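PDB 5VOL: putative esterase from Bacteroides intestinalis DSM 17393, which acts as a ferulic acid esterase of carbohydrate esterase family 1, probably releasing feruloyl groups from arabinoxylan alongside its cognate xylanases, and binds calcium. Local coordinates for residues C[45-50]-C[263-268]; C[72-75]-C[80-83]; C[198-203]-C[233-238]; C[215-220]-C[227-232]. One frame throughout, in Å; residues are numbered along the deposited sequence.

Contact 1. Residues C[45-50]-C[263-268]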
loop_
_atom_site.group_PDB
_atom_site.type_symbol
_atom_site.label_atom_id
_atom_site.label_comp_id
_atom_site.label_asym_id
_atom_site.label_seq_id
_atom_site.Cartn_x
_atom_site.Cartn_y
_atom_site.Cartn_z
ATOM N N PRO C 45 -8.972 15.147 20.957
ATOM C CA PRO C 45 -10.135 14.798 20.147
ATOM C C PRO C 45 -10.611 13.388 20.499
ATOM O O PRO C 45 -9.926 12.668 21.229
ATOM C CB PRO C 45 -9.620 14.882 18.703
ATOM C CG PRO C 45 -8.143 14.936 18.800
ATOM C CD PRO C 45 -7.769 15.423 20.145
ATOM N N VAL C 46 -11.783 13.012 20.006
ATOM C CA VAL C 46 -12.316 11.692 20.295
ATOM C C VAL C 46 -12.881 11.046 19.042
ATOM O O VAL C 46 -13.486 11.708 18.187
ATOM C CB VAL C 46 -13.412 11.731 21.400
ATOM C CG1 VAL C 46 -14.626 12.506 20.926
ATOM C CG2 VAL C 46 -13.809 10.308 21.796
ATOM N N LEU C 47 -12.635 9.746 18.934
ATOM C CA LEU C 47 -13.258 8.909 17.928
ATOM C C LEU C 47 -14.147 7.868 18.623
ATOM O O LEU C 47 -13.662 7.066 19.427
ATOM C CB LEU C 47 -12.201 8.198 17.060
ATOM C CG LEU C 47 -12.749 7.138 16.095
ATOM C CD1 LEU C 47 -13.613 7.789 15.027
ATOM C CD2 LEU C 47 -11.598 6.345 15.440
ATOM N N TYR C 48 -15.440 7.882 18.309
ATOM C CA TYR C 48 -16.325 6.803 18.740
ATOM C C TYR C 48 -16.218 5.678 17.718
ATOM O O TYR C 48 -16.479 5.865 16.539
ATOM C CB TYR C 48 -17.768 7.314 18.912
ATOM C CG TYR C 48 -17.831 8.301 20.055
ATOM C CD1 TYR C 48 -17.977 7.855 21.368
ATOM C CD2 TYR C 48 -17.676 9.668 19.835
ATOM C CE1 TYR C 48 -17.989 8.747 22.430
ATOM C CE2 TYR C 48 -17.684 10.563 20.887
ATOM C CZ TYR C 48 -17.850 10.098 22.180
ATOM O OH TYR C 48 -17.849 10.983 23.234
ATOM N N LEU C 49 -15.784 4.515 18.169
ATOM C CA LEU C 49 -15.537 3.408 17.255
ATOM C C LEU C 49 -16.446 2.216 17.605
ATOM O O LEU C 49 -16.218 1.521 18.590
ATOM C CB LEU C 49 -14.065 3.008 17.313
ATOM C CG LEU C 49 -13.548 1.903 16.383
ATOM C CD1 LEU C 49 -13.736 2.304 14.927
ATOM C CD2 LEU C 49 -12.073 1.678 16.667
ATOM N N LEU C 50 -17.437 1.971 16.762
ATOM C CA LEU C 50 -18.548 1.070 17.096
ATOM C C LEU C 50 -18.375 -0.356 16.562
ATOM O O LEU C 50 -17.880 -0.559 15.438
ATOM C CB LEU C 50 -19.860 1.664 16.560
ATOM C CG LEU C 50 -20.154 3.131 16.895
ATOM C CD1 LEU C 50 -21.526 3.552 16.347
ATOM C CD2 LEU C 50 -20.074 3.417 18.408
ATOM N N GLN C 263 -6.511 3.451 7.411
ATOM C CA GLN C 263 -7.047 4.564 6.623
ATOM C C GLN C 263 -7.903 5.497 7.486
ATOM O O GLN C 263 -7.882 6.733 7.325
ATOM C CB GLN C 263 -7.860 4.030 5.445
ATOM C CG GLN C 263 -6.967 3.436 4.367
ATOM C CD GLN C 263 -7.616 2.300 3.594
ATOM O OE1 GLN C 263 -6.914 1.485 2.986
ATOM N NE2 GLN C 263 -8.958 2.241 3.598
ATOM N N CYS C 264 -8.654 4.895 8.404
ATOM C CA CYS C 264 -9.587 5.639 9.256
ATOM C C CYS C 264 -8.894 6.613 10.196
ATOM O O CYS C 264 -9.283 7.766 10.286
ATOM C CB CYS C 264 -10.443 4.670 10.076
ATOM S SG CYS C 264 -11.611 5.475 11.205
ATOM N N LEU C 265 -7.877 6.152 10.910
ATOM C CA LEU C 265 -7.252 7.004 11.912
ATOM C C LEU C 265 -6.538 8.224 11.303
ATOM O O LEU C 265 -6.696 9.353 11.806
ATOM C CB LEU C 265 -6.304 6.175 12.772
ATOM C CG LEU C 265 -7.074 5.122 13.597
ATOM C CD1 LEU C 265 -6.103 4.200 14.322
ATOM C CD2 LEU C 265 -8.042 5.810 14.594
ATOM N N PRO C 266 -5.784 8.029 10.207
ATOM C CA PRO C 266 -5.231 9.238 9.562
ATOM C C PRO C 266 -6.306 10.147 8.967
ATOM O O PRO C 266 -6.138 11.366 8.954
ATOM C CB PRO C 266 -4.318 8.673 8.448
ATOM C CG PRO C 266 -3.887 7.318 8.974
ATOM C CD PRO C 266 -5.147 6.791 9.717
ATOM N N PHE C 267 -7.390 9.557 8.473
ATOM C CA PHE C 267 -8.498 10.310 7.896
ATOM C C PHE C 267 -9.135 11.267 8.903
ATOM O O PHE C 267 -9.233 12.460 8.634
ATOM C CB PHE C 267 -9.555 9.353 7.338
ATOM C CG PHE C 267 -10.882 10.004 7.034
ATOM C CD1 PHE C 267 -11.022 10.883 5.960
ATOM C CD2 PHE C 267 -12.001 9.701 7.795
ATOM C CE1 PHE C 267 -12.247 11.474 5.671
ATOM C CE2 PHE C 267 -13.243 10.288 7.513
ATOM C CZ PHE C 267 -13.362 11.173 6.449
ATOM N N VAL C 268 -9.575 10.765 10.059
ATOM C CA VAL C 268 -10.200 11.672 11.030
ATOM C C VAL C 268 -9.176 12.684 11.553
ATOM O O VAL C 268 -9.513 13.838 11.837
ATOM C CB VAL C 268 -10.863 10.909 12.212
ATOM C CG1 VAL C 268 -11.919 9.958 11.678
ATOM C CG2 VAL C 268 -9.841 10.142 13.013
#
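Leu47 joins a central strand of the alpha/beta-hydrolase sheet to Cys264, Leu265 and Val268 on helix 254-271, the last helix of the fold. The short axes of strand 46-50 and helix 263-268 come within 10.6 Å and run roughly antiparallel, at 145°. No hydrogen bond joins the two segments, and every cross-contact passes through this one leucine.

Its CB already points at the helix. Because CG stands anti to the backbone N (chi1 172°), the side chain reaches outward from the sheet before it forks. The CD1 branch goes to Val268, whose CG1 lies 4.3 Å from CD1 of Leu47. The CD2 branch turns to the preceding helical turn, where it has two partners. Cys264 SG is the looser of them, 4.3 Å from Leu47 CD2. The Leu265 side chain leaves its helix at an angle to this contact, yet its tip bends in and crosses the Leu47 side chain at about a right angle.

The surroundings are equally apolar. Cys264 and Val268 also rest on Ala136 and Ala134 of strand 133-138, while Leu265 packs on Val69 and Met70 of helix 66-76, so Leu47 lies in a buried layer where two helices meet the sheet. The tightest approach is methyl to methyl, Leu47 CD2 to Leu265 CD2 at 3.7 Å.

Contact 2. Residues C[72-75]-C[80-83]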
loop_
_atom_site.group_PDB
_atom_site.type_symbol
_atom_site.label_atom_id
_atom_site.label_comp_id
_atom_site.label_asym_id
_atom_site.label_seq_id
_atom_site.Cartn_x
_atom_site.Cartn_y
_atom_site.Cartn_z
ATOM N N ARG C 72 1.752 2.870 16.511
ATOM C CA ARG C 72 2.428 3.055 15.228
ATOM C C ARG C 72 2.114 4.424 14.599
ATOM O O ARG C 72 3.027 5.196 14.271
ATOM C CB ARG C 72 2.045 1.915 14.261
ATOM C CG ARG C 72 2.522 2.121 12.826
ATOM C CD ARG C 72 3.980 1.672 12.652
ATOM N NE ARG C 72 4.135 0.220 12.538
ATOM C CZ ARG C 72 4.589 -0.574 13.504
ATOM N NH1 ARG C 72 4.709 -1.879 13.288
ATOM N NH2 ARG C 72 4.940 -0.073 14.681
ATOM N N LEU C 73 0.834 4.745 14.434
ATOM C CA LEU C 73 0.470 5.934 13.682
ATOM C C LEU C 73 0.719 7.228 14.473
ATOM O O LEU C 73 0.985 8.279 13.884
ATOM C CB LEU C 73 -0.990 5.838 13.222
ATOM C CG LEU C 73 -1.221 4.686 12.229
ATOM C CD1 LEU C 73 -2.656 4.607 11.744
ATOM C CD2 LEU C 73 -0.265 4.778 11.035
ATOM N N VAL C 74 0.667 7.161 15.800
ATOM C CA VAL C 74 0.991 8.342 16.596
ATOM C C VAL C 74 2.491 8.645 16.471
ATOM O O VAL C 74 2.879 9.796 16.313
ATOM C CB VAL C 74 0.596 8.167 18.080
ATOM C CG1 VAL C 74 1.305 9.188 18.942
ATOM C CG2 VAL C 74 -0.946 8.261 18.249
ATOM N N ALA C 75 3.325 7.612 16.508
ATOM C CA ALA C 75 4.781 7.797 16.427
ATOM C C ALA C 75 5.238 8.351 15.073
ATOM O O ALA C 75 6.219 9.074 15.010
ATOM C CB ALA C 75 5.490 6.503 16.719
ATOM N N CYS C 80 -3.029 11.755 15.113
ATOM C CA CYS C 80 -2.803 12.518 16.338
ATOM C C CYS C 80 -3.257 11.697 17.547
ATOM O O CYS C 80 -4.021 10.735 17.411
ATOM C CB CYS C 80 -3.546 13.855 16.297
ATOM S SG CYS C 80 -5.362 13.667 16.382
ATOM N N GLU C 81 -2.768 12.039 18.732
ATOM C CA GLU C 81 -3.288 11.394 19.922
ATOM C C GLU C 81 -4.778 11.727 20.048
ATOM O O GLU C 81 -5.204 12.851 19.801
ATOM C CB GLU C 81 -2.530 11.832 21.164
ATOM C CG GLU C 81 -1.106 11.342 21.233
ATOM C CD GLU C 81 -0.517 11.592 22.601
ATOM O OE1 GLU C 81 -0.736 12.698 23.127
ATOM O OE2 GLU C 81 0.128 10.690 23.165
ATOM N N MET C 82 -5.576 10.729 20.391
ATOM C CA MET C 82 -7.014 10.917 20.501
ATOM C C MET C 82 -7.583 9.864 21.438
ATOM O O MET C 82 -7.010 8.785 21.592
ATOM C CB MET C 82 -7.698 10.821 19.127
ATOM C CG MET C 82 -7.779 9.380 18.537
ATOM S SD MET C 82 -8.442 9.332 16.847
ATOM C CE MET C 82 -6.921 9.543 15.884
ATOM N N ILE C 83 -8.700 10.197 22.073
ATOM C CA ILE C 83 -9.475 9.223 22.840
ATOM C C ILE C 83 -10.260 8.369 21.847
ATOM O O ILE C 83 -10.892 8.899 20.924
ATOM C CB ILE C 83 -10.453 9.916 23.843
ATOM C CG1 ILE C 83 -9.703 10.912 24.739
ATOM C CG2 ILE C 83 -11.213 8.886 24.669
ATOM C CD1 ILE C 83 -8.639 10.285 25.621
#
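Val74 sets one methyl over the flat peptide group that joins Cys80 to Glu81: CG2 stands above the plane of that carbonyl, displaced from C toward O. Val74 CG2 is 4.0 Å from Cys80 O and 4.2 Å from Cys80 C, so the contact is between a methyl and a peptide face. The carboxylate of Glu81, also flat, takes no part in meeting Val74. Its OE1 forms a salt bridge with Lys42 NZ and also bonds to Ser35 OG, which turns the charged end toward the loops beyond.

What Glu81 gives to Val74 is its aliphatic stem, with CG 4.0 Å from Val74 CG1, and the two side chains cross obliquely. The valine can serve both neighbours because its methyls are split: CG1 is anti to the backbone N (chi1 163°), while CG2 lies beside that nitrogen. Cys80 participates through its backbone, since its CB points away from the helix.

The chain is drawn close at this point, the CA atoms of Val74 and Cys80 being 5.6 Å apart, but only 112 Å² is buried between the segments. Two further bonds fix the turn: a backbone bond between Leu73 and Ala79, and one from Cys80 N to Thr269 OG1 of helix 254-271. On another side of helix 66-76, Arg72 pairs with Asp253 of the second subunit. The arrangement is that of the helix-to-strand turn in a beta-alpha-beta crossover, here leading from strand 46-50 through helix 66-76 to strand 83-87.

Contact 3. Residues C[198-203]-C[233-238]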
loop_
_atom_site.group_PDB
_atom_site.type_symbol
_atom_site.label_atom_id
_atom_site.label_comp_id
_atom_site.label_asym_id
_atom_site.label_seq_id
_atom_site.Cartn_x
_atom_site.Cartn_y
_atom_site.Cartn_z
ATOM N N TYR C 198 -32.166 8.063 3.716
ATOM C CA TYR C 198 -31.946 9.376 4.303
ATOM C C TYR C 198 -31.349 10.350 3.297
ATOM O O TYR C 198 -31.711 11.527 3.267
ATOM C CB TYR C 198 -31.035 9.278 5.520
ATOM C CG TYR C 198 -31.058 10.530 6.351
ATOM C CD1 TYR C 198 -30.195 11.582 6.085
ATOM C CD2 TYR C 198 -31.961 10.670 7.396
ATOM C CE1 TYR C 198 -30.226 12.740 6.843
ATOM C CE2 TYR C 198 -31.995 11.817 8.158
ATOM C CZ TYR C 198 -31.126 12.850 7.873
ATOM O OH TYR C 198 -31.154 13.993 8.637
ATOM N N VAL C 199 -30.438 9.852 2.465
ATOM C CA VAL C 199 -29.846 10.681 1.419
ATOM C C VAL C 199 -30.795 10.827 0.235
ATOM O O VAL C 199 -30.959 11.916 -0.292
ATOM C CB VAL C 199 -28.496 10.104 0.928
ATOM C CG1 VAL C 199 -27.899 11.000 -0.180
ATOM C CG2 VAL C 199 -27.537 9.968 2.112
ATOM N N MET C 200 -31.432 9.733 -0.164
ATOM C CA MET C 200 -32.311 9.733 -1.338
ATOM C C MET C 200 -33.451 10.739 -1.235
ATOM O O MET C 200 -33.837 11.343 -2.229
ATOM C CB MET C 200 -32.911 8.350 -1.559
ATOM C CG MET C 200 -31.909 7.232 -1.646
ATOM S SD MET C 200 -31.933 6.501 -3.277
ATOM C CE MET C 200 -31.120 7.806 -4.203
ATOM N N GLU C 201 -33.987 10.898 -0.029
ATOM C CA GLU C 201 -35.136 11.765 0.199
ATOM C C GLU C 201 -34.719 13.171 0.612
ATOM O O GLU C 201 -35.556 13.993 0.974
ATOM C CB GLU C 201 -36.049 11.158 1.274
ATOM C CG GLU C 201 -35.453 11.225 2.668
ATOM C CD GLU C 201 -36.226 10.407 3.690
ATOM O OE1 GLU C 201 -37.180 9.696 3.297
ATOM O OE2 GLU C 201 -35.867 10.478 4.887
ATOM N N ALA C 202 -33.425 13.459 0.551
ATOM C CA ALA C 202 -32.919 14.745 1.026
ATOM C C ALA C 202 -33.437 15.937 0.211
ATOM O O ALA C 202 -33.487 15.885 -1.020
ATOM C CB ALA C 202 -31.392 14.738 1.009
ATOM N N ASP C 203 -33.816 17.011 0.898
ATOM C CA ASP C 203 -34.047 18.286 0.218
ATOM C C ASP C 203 -32.754 19.092 0.235
ATOM O O ASP C 203 -31.740 18.631 0.757
ATOM C CB ASP C 203 -35.185 19.077 0.868
ATOM C CG ASP C 203 -34.968 19.320 2.348
ATOM O OD1 ASP C 203 -33.840 19.116 2.841
ATOM O OD2 ASP C 203 -35.934 19.727 3.027
ATOM N N TYR C 233 -23.276 5.276 -1.672
ATOM C CA TYR C 233 -22.301 6.133 -2.337
ATOM C C TYR C 233 -22.922 6.813 -3.559
ATOM O O TYR C 233 -22.797 8.025 -3.733
ATOM C CB TYR C 233 -21.044 5.350 -2.753
ATOM C CG TYR C 233 -20.068 6.255 -3.477
ATOM C CD1 TYR C 233 -19.555 7.391 -2.850
ATOM C CD2 TYR C 233 -19.699 6.005 -4.792
ATOM C CE1 TYR C 233 -18.686 8.243 -3.508
ATOM C CE2 TYR C 233 -18.827 6.850 -5.460
ATOM C CZ TYR C 233 -18.330 7.964 -4.814
ATOM O OH TYR C 233 -17.468 8.806 -5.479
ATOM N N GLN C 234 -23.595 6.035 -4.402
ATOM C CA GLN C 234 -24.254 6.591 -5.579
ATOM C C GLN C 234 -25.234 7.713 -5.197
ATOM O O GLN C 234 -25.229 8.777 -5.824
ATOM C CB GLN C 234 -24.957 5.485 -6.369
ATOM C CG GLN C 234 -23.959 4.579 -7.112
ATOM C CD GLN C 234 -24.603 3.379 -7.774
ATOM O OE1 GLN C 234 -25.575 2.809 -7.260
ATOM N NE2 GLN C 234 -24.052 2.972 -8.922
ATOM N N ALA C 235 -26.030 7.503 -4.149
ATOM C CA ALA C 235 -26.943 8.555 -3.676
ATOM C C ALA C 235 -26.186 9.810 -3.224
ATOM O O ALA C 235 -26.578 10.928 -3.547
ATOM C CB ALA C 235 -27.824 8.038 -2.544
ATOM N N MET C 236 -25.107 9.622 -2.470
ATOM C CA MET C 236 -24.280 10.742 -2.026
ATOM C C MET C 236 -23.706 11.527 -3.220
ATOM O O MET C 236 -23.873 12.745 -3.320
ATOM C CB MET C 236 -23.139 10.242 -1.139
ATOM C CG MET C 236 -23.583 9.750 0.227
ATOM S SD MET C 236 -23.985 11.102 1.343
ATOM C CE MET C 236 -22.359 11.516 1.985
ATOM N N ARG C 237 -23.028 10.815 -4.114
ATOM C CA ARG C 237 -22.419 11.418 -5.292
ATOM C C ARG C 237 -23.473 12.145 -6.122
ATOM O O ARG C 237 -23.290 13.303 -6.491
ATOM C CB ARG C 237 -21.717 10.347 -6.131
ATOM C CG ARG C 237 -20.871 10.868 -7.280
ATOM C CD ARG C 237 -20.638 9.743 -8.283
ATOM N NE ARG C 237 -21.918 9.192 -8.724
ATOM C CZ ARG C 237 -22.071 8.008 -9.307
ATOM N NH1 ARG C 237 -21.022 7.233 -9.542
ATOM N NH2 ARG C 237 -23.281 7.598 -9.660
ATOM N N ASN C 238 -24.586 11.471 -6.402
ATOM C CA ASN C 238 -25.647 12.061 -7.210
ATOM C C ASN C 238 -26.256 13.289 -6.559
ATOM O O ASN C 238 -26.826 14.140 -7.241
ATOM C CB ASN C 238 -26.747 11.041 -7.493
ATOM C CG ASN C 238 -26.271 9.905 -8.385
ATOM O OD1 ASN C 238 -25.254 10.025 -9.072
ATOM N ND2 ASN C 238 -27.002 8.793 -8.372
#
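Val199 lies across the backbone and side chain of Ala235, with CG1 3.6 Å from Ala235 O and 3.8 Å from Ala235 CB. Its second methyl is turned to the next residue, where CG2 of Val199 approaches SD of Met236 at 3.8 Å. The two side chains cross at about a right angle. CG1 is anti to the backbone N (chi1 180°), an arrangement that puts one methyl on each of two consecutive helical residues.

Met236 has a CB directed away from helix 195-200, so its contact depends on the bend at chi2 (-76°), which brings SD back toward Val199. Met200 behaves similarly: it starts off to one side, but its bent chain swings the terminal methyl inward until CE is 3.7 Å from Ala235 CB. That small side chain is therefore gripped by two partners, and the CA atoms of Met200 and Ala235 can come as near as 6.0 Å.

No hydrogen bond crosses between the segments. On the face of helix 226-238 turned to the third subunit, Arg237 NH2 donates to Asn238 OD1 over 3.2 Å, at an N-H...O angle of 159°, with the oxygen almost in the guanidinium plane. The same nitrogen forms a salt bridge with Asp227 of the third subunit.

Past Met200 the chain leaves the helix, and Asp203 caps helix 204-210 through OD1. Val199 also packs on Gln150 of helix 140-151, while Tyr233 stacks on Phe245 of strand 244-246, so helix 226-238 is held between the end of helix 195-200 and the edge of the sheet.

Contact 4. Residues C[215-220]-C[227-232]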
loop_
_atom_site.group_PDB
_atom_site.type_symbol
_atom_site.label_atom_id
_atom_site.label_comp_id
_atom_site.label_asym_id
_atom_site.label_seq_id
_atom_site.Cartn_x
_atom_site.Cartn_y
_atom_site.Cartn_z
ATOM N N TRP C 215 -17.090 12.338 4.778
ATOM C CA TRP C 215 -17.535 10.940 4.706
ATOM C C TRP C 215 -16.531 10.020 4.016
ATOM O O TRP C 215 -15.965 10.372 2.985
ATOM C CB TRP C 215 -18.873 10.845 3.965
ATOM C CG TRP C 215 -19.934 11.781 4.467
ATOM C CD1 TRP C 215 -20.127 13.074 4.085
ATOM C CD2 TRP C 215 -20.975 11.485 5.419
ATOM N NE1 TRP C 215 -21.213 13.605 4.735
ATOM C CE2 TRP C 215 -21.749 12.654 5.565
ATOM C CE3 TRP C 215 -21.318 10.348 6.156
ATOM C CZ2 TRP C 215 -22.852 12.727 6.431
ATOM C CZ3 TRP C 215 -22.424 10.418 7.018
ATOM C CH2 TRP C 215 -23.167 11.606 7.150
ATOM N N PHE C 216 -16.331 8.833 4.576
ATOM C CA PHE C 216 -15.447 7.826 3.983
ATOM C C PHE C 216 -16.163 6.474 4.065
ATOM O O PHE C 216 -16.506 6.025 5.154
ATOM C CB PHE C 216 -14.102 7.794 4.725
ATOM C CG PHE C 216 -12.951 7.220 3.925
ATOM C CD1 PHE C 216 -12.958 5.894 3.501
ATOM C CD2 PHE C 216 -11.839 8.010 3.629
ATOM C CE1 PHE C 216 -11.888 5.361 2.784
ATOM C CE2 PHE C 216 -10.763 7.490 2.916
ATOM C CZ PHE C 216 -10.784 6.161 2.479
ATOM N N VAL C 217 -16.409 5.851 2.918
ATOM C CA VAL C 217 -17.079 4.554 2.856
ATOM C C VAL C 217 -16.127 3.482 2.321
ATOM O O VAL C 217 -15.552 3.626 1.235
ATOM C CB VAL C 217 -18.338 4.639 1.985
ATOM C CG1 VAL C 217 -18.979 3.262 1.816
ATOM C CG2 VAL C 217 -19.319 5.649 2.614
ATOM N N ASP C 218 -15.974 2.402 3.083
ATOM C CA ASP C 218 -14.943 1.388 2.825
ATOM C C ASP C 218 -15.553 -0.007 2.957
ATOM O O ASP C 218 -15.929 -0.388 4.062
ATOM C CB ASP C 218 -13.797 1.584 3.827
ATOM C CG ASP C 218 -12.621 0.666 3.601
ATOM O OD1 ASP C 218 -12.514 0.019 2.536
ATOM O OD2 ASP C 218 -11.768 0.624 4.516
ATOM N N CYS C 219 -15.652 -0.756 1.851
ATOM C CA CYS C 219 -16.356 -2.059 1.844
ATOM C C CYS C 219 -15.775 -3.019 0.803
ATOM O O CYS C 219 -15.518 -2.622 -0.337
ATOM C CB CYS C 219 -17.850 -1.855 1.579
ATOM S SG CYS C 219 -18.872 -3.375 1.700
ATOM N N GLY C 220 -15.565 -4.274 1.198
ATOM C CA GLY C 220 -14.832 -5.234 0.387
ATOM C C GLY C 220 -15.590 -5.771 -0.809
ATOM O O GLY C 220 -16.819 -5.833 -0.798
ATOM N N ASP C 227 -23.468 -4.171 -2.018
ATOM C CA ASP C 227 -24.490 -3.563 -2.862
ATOM C C ASP C 227 -25.185 -2.375 -2.187
ATOM O O ASP C 227 -25.466 -1.364 -2.846
ATOM C CB ASP C 227 -25.512 -4.623 -3.297
ATOM C CG ASP C 227 -24.996 -5.492 -4.439
ATOM O OD1 ASP C 227 -23.841 -5.282 -4.886
ATOM O OD2 ASP C 227 -25.738 -6.391 -4.894
ATOM N N ARG C 228 -25.448 -2.470 -0.885
ATOM C CA ARG C 228 -26.067 -1.353 -0.170
ATOM C C ARG C 228 -25.106 -0.175 0.014
ATOM O O ARG C 228 -25.531 0.979 0.057
ATOM C CB ARG C 228 -26.577 -1.789 1.202
ATOM C CG ARG C 228 -27.738 -2.766 1.155
ATOM C CD ARG C 228 -28.883 -2.245 0.317
ATOM N NE ARG C 228 -30.109 -3.022 0.539
ATOM C CZ ARG C 228 -31.056 -3.201 -0.375
ATOM N NH1 ARG C 228 -30.931 -2.663 -1.585
ATOM N NH2 ARG C 228 -32.131 -3.928 -0.083
ATOM N N ASN C 229 -23.820 -0.469 0.178
ATOM C CA ASN C 229 -22.840 0.610 0.342
ATOM C C ASN C 229 -22.673 1.345 -0.977
ATOM O O ASN C 229 -22.460 2.557 -1.007
ATOM C CB ASN C 229 -21.502 0.066 0.850
ATOM C CG ASN C 229 -21.487 -0.095 2.343
ATOM O OD1 ASN C 229 -21.325 0.880 3.078
ATOM N ND2 ASN C 229 -21.716 -1.323 2.814
ATOM N N ILE C 230 -22.798 0.601 -2.068
ATOM C CA ILE C 230 -22.763 1.186 -3.392
ATOM C C ILE C 230 -23.939 2.138 -3.571
ATOM O O ILE C 230 -23.775 3.258 -4.071
ATOM C CB ILE C 230 -22.775 0.096 -4.490
ATOM C CG1 ILE C 230 -21.395 -0.575 -4.580
ATOM C CG2 ILE C 230 -23.193 0.694 -5.821
ATOM C CD1 ILE C 230 -21.333 -1.791 -5.520
ATOM N N GLU C 231 -25.130 1.705 -3.156
ATOM C CA GLU C 231 -26.307 2.558 -3.271
ATOM C C GLU C 231 -26.143 3.821 -2.444
ATOM O O GLU C 231 -26.556 4.906 -2.855
ATOM C CB GLU C 231 -27.582 1.821 -2.818
ATOM C CG GLU C 231 -27.966 0.632 -3.658
ATOM C CD GLU C 231 -29.133 -0.133 -3.030
ATOM O OE1 GLU C 231 -30.006 0.511 -2.404
ATOM O OE2 GLU C 231 -29.159 -1.368 -3.140
ATOM N N PHE C 232 -25.572 3.684 -1.256
ATOM C CA PHE C 232 -25.327 4.854 -0.434
ATOM C C PHE C 232 -24.372 5.813 -1.147
ATOM O O PHE C 232 -24.618 7.021 -1.221
ATOM C CB PHE C 232 -24.749 4.450 0.917
ATOM C CG PHE C 232 -24.325 5.613 1.760
ATOM C CD1 PHE C 232 -25.229 6.251 2.592
ATOM C CD2 PHE C 232 -23.019 6.080 1.713
ATOM C CE1 PHE C 232 -24.839 7.327 3.371
ATOM C CE2 PHE C 232 -22.622 7.150 2.491
ATOM C CZ PHE C 232 -23.529 7.775 3.318
#
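Strand 214-218 and helix 226-238 are the first two elements of a beta-alpha-beta unit completed by strand 244-246, and Val217, Cys219, Asn229 and Phe232 bind them together. The local axes run at 154° to one another and approach to 9.6 Å, as expected for a helix returning across its own sheet.

Val217 divides its methyls between two helical residues. CG2 lies 3.6 Å from CE2 of Phe232, and CG1, anti to the backbone N (chi1 175°), lies 3.6 Å from OD1 of Asn229. Cutting Val217 back to an alanine removes both methyls, which is likely to leave the Phe232 ring and the Asn229 amide without their apolar backing and to open a gap between strand and helix. Phe232 also reaches toward Trp215: CE3 of the indole sits at the edge of the phenyl ring, near its plane, 4.4 Å from CZ.

At the strand's end, Cys219 SG is 3.7 Å from Asn229 ND2, a packing distance. That buried nitrogen is satisfied by two carbonyls, Leu225 O and Ala164 O, which would hold the amide in one orientation. Turned away from the strand, Arg228 NH1 donates to Glu231 OE2 at 2.7 Å in a salt bridge using the syn lone pair.

The intervening loop carries the calcium ligands Asp221 and Asp222, followed by Asp223, probably the acid of a Ser-His-Asp triad with Ser139 and His252. A strand, an acid-bearing loop and a returning helix in this order are characteristic of the alpha/beta-hydrolase fold.

How the contacts relate
Contacts 1, 3 and 4 are buried, whereas contact 2 lies at the surface. Contacts 1 and 4 each pack a helix on a strand of the same mixed sheet, with centres about 17 Å apart, and they meet where the Phe267 and Phe216 rings touch edge-to-face. Contact 1 is purely apolar; contact 4 adds an amide and aromatic rings. Contact 3 joins two helices and shares helix 226-238 with contact 4, Met236 CE reaching 3.4 Å from Trp215 CD1. Contact 2 adjoins contact 1 through probable strand pairing, Leu47 N to Ile83 O at 2.8 Å, but packs methyls on a peptide and a glutamate stem. Different subunits border contact 2 and the pair 3 and 4.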